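Local coordinates for protein proteasome accessory factor B/C (PafBC) (Paenarthrobacter aurescens, PDB 6SJ9) that probably acts as a transcriptional regulator of the bacterial DNA damage response, combining winged helix-turn-helix and WYL domains in one chain, at residues L12-N17 against R28-H33. Residues are numbered along the deposited sequence; the frame is centred on the assembly and turned at random.
Sequences LLALLN and REKVYH. With K (potassium ion), chain C.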
loop_
_atom_site.group_PDB
_atom_site.type_symbol
_atom_site.label_atom_id
_atom_site.label_comp_id
_atom_site.label_asym_id
_atom_site.label_seq_id
_atom_site.Cartn_x
_atom_site.Cartn_y
_atom_site.Cartn_z
ATOM N N LEU A 12 -13.917 18.322 16.321
ATOM C CA LEU A 12 -12.618 17.879 16.811
ATOM C C LEU A 12 -11.519 18.867 16.417
ATOM O O LEU A 12 -10.666 19.224 17.236
ATOM C CB LEU A 12 -12.322 16.466 16.286
ATOM C CG LEU A 12 -10.892 15.927 16.393
ATOM C CD1 LEU A 12 -10.445 15.838 17.841
ATOM C CD2 LEU A 12 -10.756 14.529 15.688
ATOM N N LEU A 13 -11.553 19.364 15.188
ATOM C CA LEU A 13 -10.493 20.289 14.766
ATOM C C LEU A 13 -10.597 21.632 15.475
ATOM O O LEU A 13 -9.586 22.184 15.893
ATOM C CB LEU A 13 -10.532 20.497 13.255
ATOM C CG LEU A 13 -10.158 19.193 12.569
ATOM C CD1 LEU A 13 -10.362 19.307 11.098
ATOM C CD2 LEU A 13 -8.705 18.868 12.896
ATOM N N ALA A 14 -11.815 22.136 15.672
ATOM C CA ALA A 14 -11.994 23.417 16.354
ATOM C C ALA A 14 -11.472 23.369 17.781
ATOM O O ALA A 14 -10.877 24.337 18.277
ATOM C CB ALA A 14 -13.485 23.792 16.355
ATOM N N LEU A 15 -11.712 22.255 18.474
ATOM C CA LEU A 15 -11.247 22.163 19.846
ATOM C C LEU A 15 -9.756 21.912 19.922
ATOM O O LEU A 15 -9.100 22.380 20.867
ATOM C CB LEU A 15 -12.006 21.040 20.556
ATOM C CG LEU A 15 -13.520 21.187 20.585
ATOM C CD1 LEU A 15 -14.118 20.004 21.302
ATOM C CD2 LEU A 15 -13.884 22.497 21.270
ATOM N N LEU A 16 -9.204 21.240 18.908
ATOM C CA LEU A 16 -7.769 20.998 18.850
ATOM C C LEU A 16 -7.029 22.296 18.588
ATOM O O LEU A 16 -5.961 22.546 19.165
ATOM C CB LEU A 16 -7.482 19.959 17.760
ATOM C CG LEU A 16 -6.621 18.730 18.018
ATOM C CD1 LEU A 16 -6.790 18.100 19.386
ATOM C CD2 LEU A 16 -6.846 17.676 16.937
ATOM N N ASN A 17 -7.590 23.143 17.719
ATOM C CA ASN A 17 -6.883 24.356 17.322
ATOM C C ASN A 17 -6.697 25.308 18.490
ATOM O O ASN A 17 -5.604 25.850 18.682
ATOM C CB ASN A 17 -7.594 25.017 16.154
ATOM C CG ASN A 17 -7.370 24.249 14.894
ATOM O OD1 ASN A 17 -6.329 23.608 14.747
ATOM N ND2 ASN A 17 -8.343 24.252 13.997
ATOM N N ARG A 28 -20.979 27.075 18.374
ATOM C CA ARG A 28 -22.236 26.979 17.640
ATOM C C ARG A 28 -22.102 27.605 16.258
ATOM O O ARG A 28 -22.511 27.009 15.254
ATOM C CB ARG A 28 -23.373 27.654 18.398
ATOM C CG ARG A 28 -24.670 27.613 17.604
ATOM C CD ARG A 28 -25.822 28.319 18.304
ATOM N NE ARG A 28 -27.041 28.280 17.494
ATOM C CZ ARG A 28 -28.192 28.852 17.838
ATOM N NH1 ARG A 28 -28.285 29.528 18.975
ATOM N NH2 ARG A 28 -29.246 28.759 17.037
ATOM N N GLU A 29 -21.482 28.789 16.186
ATOM C CA GLU A 29 -21.324 29.489 14.916
ATOM C C GLU A 29 -20.357 28.763 13.993
ATOM O O GLU A 29 -20.619 28.630 12.789
ATOM C CB GLU A 29 -20.798 30.895 15.197
ATOM C CG GLU A 29 -21.699 31.745 16.088
ATOM C CD GLU A 29 -21.019 33.035 16.538
ATOM O OE1 GLU A 29 -21.637 33.799 17.312
ATOM O OE2 GLU A 29 -19.861 33.278 16.129
ATOM N N LYS A 30 -19.254 28.252 14.548
ATOM C CA LYS A 30 -18.186 27.669 13.738
ATOM C C LYS A 30 -18.540 26.282 13.210
ATOM O O LYS A 30 -18.193 25.943 12.072
ATOM C CB LYS A 30 -16.889 27.594 14.538
ATOM C CG LYS A 30 -16.189 28.910 14.732
ATOM C CD LYS A 30 -14.899 28.690 15.495
ATOM C CE LYS A 30 -14.056 27.596 14.856
ATOM N NZ LYS A 30 -12.765 27.420 15.575
ATOM N N VAL A 31 -19.212 25.466 14.019
ATOM C CA VAL A 31 -19.451 24.070 13.693
ATOM C C VAL A 31 -20.923 23.793 13.430
ATOM O O VAL A 31 -21.261 23.065 12.494
ATOM C CB VAL A 31 -18.918 23.160 14.821
ATOM C CG1 VAL A 31 -18.990 21.682 14.418
ATOM C CG2 VAL A 31 -17.496 23.564 15.199
ATOM N N TYR A 32 -21.803 24.364 14.252
ATOM C CA TYR A 32 -23.227 24.059 14.243
ATOM C C TYR A 32 -24.051 25.141 13.550
ATOM O O TYR A 32 -25.171 25.451 13.984
ATOM C CB TYR A 32 -23.721 23.846 15.673
ATOM C CG TYR A 32 -23.068 22.693 16.415
ATOM C CD1 TYR A 32 -21.833 22.842 17.037
ATOM C CD2 TYR A 32 -23.712 21.466 16.527
ATOM C CE1 TYR A 32 -21.249 21.799 17.720
ATOM C CE2 TYR A 32 -23.130 20.415 17.210
ATOM C CZ TYR A 32 -21.903 20.588 17.806
ATOM O OH TYR A 32 -21.341 19.545 18.490
ATOM N N HIS A 33 -23.494 25.763 12.508
ATOM C CA HIS A 33 -24.273 26.708 11.718
ATOM C C HIS A 33 -25.463 26.012 11.074
ATOM O O HIS A 33 -26.519 26.628 10.891
ATOM C CB HIS A 33 -23.398 27.380 10.653
ATOM C CG HIS A 33 -22.426 26.453 9.982
ATOM N ND1 HIS A 33 -22.803 25.253 9.412
ATOM C CD2 HIS A 33 -21.094 26.570 9.758
ATOM C CE1 HIS A 33 -21.744 24.663 8.887
ATOM N NE2 HIS A 33 -20.695 25.442 9.082
HETATM K K K C . -5.645 22.498 21.747
#
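Within residues 12-17, Ala14 is the residue that meets the other segment: its CB touches the side chains of the consecutive residues Lys30 and Val31. Val31 supplies the apolar half: its CG2 stands 4.2 Å from Ala14 CB, a loose van der Waals approach. The valine torsion explains which branch does this, since CG1 lies anti to the backbone N (chi1 -172°) and leaves CG2 to face the alanine. Lys30 reaches the same methyl with the end of its chain, NZ lying 3.8 Å from Ala14 CB and CE 4.1 Å from it. An otherwise extended chain bends at chi3 (51°), which brings the ammonium end alongside the alanine. No hydrogen bond crosses between the segments, and the buried surface is just 105 Å², with Ala14 and Val31 buried and Lys30 exposed at the margin. The nearest CA pair across the segments is Ala14 CA to Val31 CA, 7.9 Å apart. Two residues further along, near the C-terminal end of helix 2-17, Leu16 O binds a potassium ion at 2.6 Å, a site completed by the carbonyls of Thr18, Ile81, Lys83 and Ser85. Val31 also packs on Arg7 and Asn10 of helix 2-17, while Tyr32 turns to Phe42 and Met45 of helix 39-55; Leu12 and Leu13 meet Thr466 of helix 457-469.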